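PDB 3I7M: Xaa-Pro dipeptidase from Lactobacillus brevis, which probably acts as a manganese-dependent metallopeptidase of family M24B that releases amino acids from Xaa-Pro dipeptides, represented here by its N-terminal domain. Local coordinates for residues E41-L46 with V111-A116. Sequence-based numbering, arbitrary orientation.
Sequences ERVLAL and VARMEA
Arg113 reaches from a surface helix to the carbonyl oxygens of Glu41 and Arg42, an instance of how one guanidinium can fasten a loop through main-chain acceptors rather than side chains. The course begins at CB, which points toward the loop. CG lies anti to the carbonyl carbon (chi1 -63°), and the chain then runs extended through CD to NE, bridging a gap whose nearest CA atoms, Val43 CA and Arg113 CA, are 9.1 Å apart. The Arg113 side chain also touches Trp85 of helix 84-94, against which Val43 and Ala116 pack as well.

In this creatinase/prolidase N-terminal domain, residues 41-44 lead into strand 45-48 of a mixed six-stranded sheet, while helix 111-118 connects the neighbouring parallel strands 101-104 and 125-129 at one end of that sheet; the arginine thus ties the approach to a central strand to the helix of a beta-alpha-beta crossover.

At the tip the labour is divided. Arg113 NH2 donates to Glu41 O at 3.0 Å, a bent bond (143°) whose acceptor sits somewhat out of the guanidinium plane. Arg113 NH1 gives a straighter one (157°) to Arg42 O at 3.2 Å; this oxygen lies in the guanidinium plane, although the donor stands above the carbonyl plane. Val43 CG2 approaches Arg113 NH1 obliquely, at 4.2 Å. A leucine in place of Arg113 has no N-H to offer either carbonyl, and the loop would probably be less firmly held to the helix. Arg42 CB points away from the helix, and its NE forms a salt bridge with Asp80.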
loop_
_atom_site.group_PDB
_atom_site.type_symbol
_atom_site.label_atom_id
_atom_site.label_comp_id
_atom_site.label_asym_id
_atom_site.label_seq_id
_atom_site.Cartn_x
_atom_site.Cartn_y
_atom_site.Cartn_z
ATOM N N GLU A 41 13.546 -7.454 -3.148
ATOM C CA GLU A 41 12.746 -8.606 -3.523
ATOM C C GLU A 41 11.568 -8.745 -2.563
ATOM O O GLU A 41 10.502 -9.167 -2.966
ATOM C CB GLU A 41 13.583 -9.869 -3.602
ATOM C CG GLU A 41 14.876 -9.711 -4.445
ATOM C CD GLU A 41 15.142 -10.869 -5.397
ATOM O OE1 GLU A 41 14.506 -11.941 -5.257
ATOM O OE2 GLU A 41 15.997 -10.703 -6.291
ATOM N N ARG A 42 11.716 -8.310 -1.312
ATOM C CA ARG A 42 10.625 -8.425 -0.360
ATOM C C ARG A 42 9.523 -7.370 -0.589
ATOM O O ARG A 42 9.571 -6.583 -1.545
ATOM C CB ARG A 42 11.133 -8.446 1.071
ATOM C CG ARG A 42 11.777 -9.841 1.492
ATOM C CD ARG A 42 12.440 -9.693 2.852
ATOM N NE ARG A 42 13.315 -10.759 3.295
ATOM C CZ ARG A 42 14.468 -11.009 2.720
ATOM N NH1 ARG A 42 15.271 -11.929 3.215
ATOM N NH2 ARG A 42 14.849 -10.305 1.676
ATOM N N VAL A 43 8.519 -7.387 0.258
ATOM C CA VAL A 43 7.304 -6.621 0.013
ATOM C C VAL A 43 7.215 -5.494 1.035
ATOM O O VAL A 43 7.178 -5.707 2.272
ATOM C CB VAL A 43 6.043 -7.512 0.061
ATOM C CG1 VAL A 43 4.758 -6.654 -0.133
ATOM C CG2 VAL A 43 6.126 -8.617 -0.911
ATOM N N LEU A 44 7.227 -4.254 0.560
ATOM C CA LEU A 44 7.019 -3.036 1.346
ATOM C C LEU A 44 5.877 -2.267 0.694
ATOM O O LEU A 44 5.936 -2.031 -0.534
ATOM C CB LEU A 44 8.259 -2.193 1.343
ATOM C CG LEU A 44 8.160 -0.781 1.916
ATOM C CD1 LEU A 44 7.960 -0.799 3.451
ATOM C CD2 LEU A 44 9.368 0.071 1.548
ATOM N N ALA A 45 4.852 -1.957 1.462
ATOM C CA ALA A 45 3.689 -1.269 0.880
ATOM C C ALA A 45 3.099 -0.320 1.862
ATOM O O ALA A 45 3.223 -0.485 3.084
ATOM C CB ALA A 45 2.622 -2.348 0.502
ATOM N N LEU A 46 2.403 0.667 1.332
ATOM C CA LEU A 46 1.637 1.625 2.125
ATOM C C LEU A 46 0.216 1.627 1.564
ATOM O O LEU A 46 0.036 1.887 0.372
ATOM C CB LEU A 46 2.284 3.000 2.109
ATOM C CG LEU A 46 1.824 3.998 3.163
ATOM C CD1 LEU A 46 2.851 5.141 3.267
ATOM C CD2 LEU A 46 0.464 4.485 2.779
ATOM N N VAL A 111 3.833 -6.779 -12.704
ATOM C CA VAL A 111 2.614 -7.536 -12.990
ATOM C C VAL A 111 2.426 -8.648 -11.957
ATOM O O VAL A 111 1.314 -8.897 -11.503
ATOM C CB VAL A 111 2.590 -8.053 -14.406
ATOM C CG1 VAL A 111 1.390 -8.961 -14.628
ATOM C CG2 VAL A 111 2.459 -6.929 -15.471
ATOM N N ALA A 112 3.505 -9.418 -11.662
ATOM C CA ALA A 112 3.341 -10.582 -10.796
ATOM C C ALA A 112 2.835 -10.166 -9.423
ATOM O O ALA A 112 2.120 -10.916 -8.730
ATOM C CB ALA A 112 4.646 -11.334 -10.644
ATOM N N ARG A 113 3.236 -8.974 -8.959
ATOM C CA ARG A 113 2.849 -8.516 -7.661
ATOM C C ARG A 113 1.419 -8.058 -7.661
ATOM O O ARG A 113 0.647 -8.298 -6.716
ATOM C CB ARG A 113 3.837 -7.438 -7.136
ATOM C CG ARG A 113 5.201 -7.943 -6.951
ATOM C CD ARG A 113 6.154 -6.975 -6.388
ATOM N NE ARG A 113 7.486 -7.544 -6.423
ATOM C CZ ARG A 113 8.332 -7.616 -5.425
ATOM N NH1 ARG A 113 8.063 -7.010 -4.289
ATOM N NH2 ARG A 113 9.501 -8.258 -5.633
HETATM N N MSE A 114 1.006 -7.286 -8.673
HETATM C CA MSE A 114 -0.397 -6.976 -8.827
HETATM C C MSE A 114 -1.229 -8.229 -8.796
HETATM O O MSE A 114 -2.233 -8.264 -8.114
HETATM C CB MSE A 114 -0.698 -6.193 -10.088
HETATM C CG MSE A 114 -2.211 -6.073 -10.361
HETATM SE SE MSE A 114 -2.608 -5.207 -11.996
HETATM C CE MSE A 114 -2.056 -6.633 -13.182
ATOM N N GLU A 115 -0.846 -9.243 -9.545
ATOM C CA GLU A 115 -1.638 -10.474 -9.602
ATOM C C GLU A 115 -1.648 -11.185 -8.277
ATOM O O GLU A 115 -2.666 -11.803 -7.914
ATOM C CB GLU A 115 -1.158 -11.380 -10.781
ATOM C CG GLU A 115 -1.425 -10.777 -12.101
ATOM C CD GLU A 115 -0.965 -11.579 -13.365
ATOM O OE1 GLU A 115 -0.242 -12.535 -13.191
ATOM O OE2 GLU A 115 -1.422 -11.170 -14.444
ATOM N N ALA A 116 -0.523 -11.222 -7.582
ATOM C CA ALA A 116 -0.488 -11.920 -6.279
ATOM C C ALA A 116 -1.409 -11.257 -5.284
ATOM O O ALA A 116 -2.099 -11.887 -4.482
ATOM C CB ALA A 116 0.908 -11.956 -5.730
#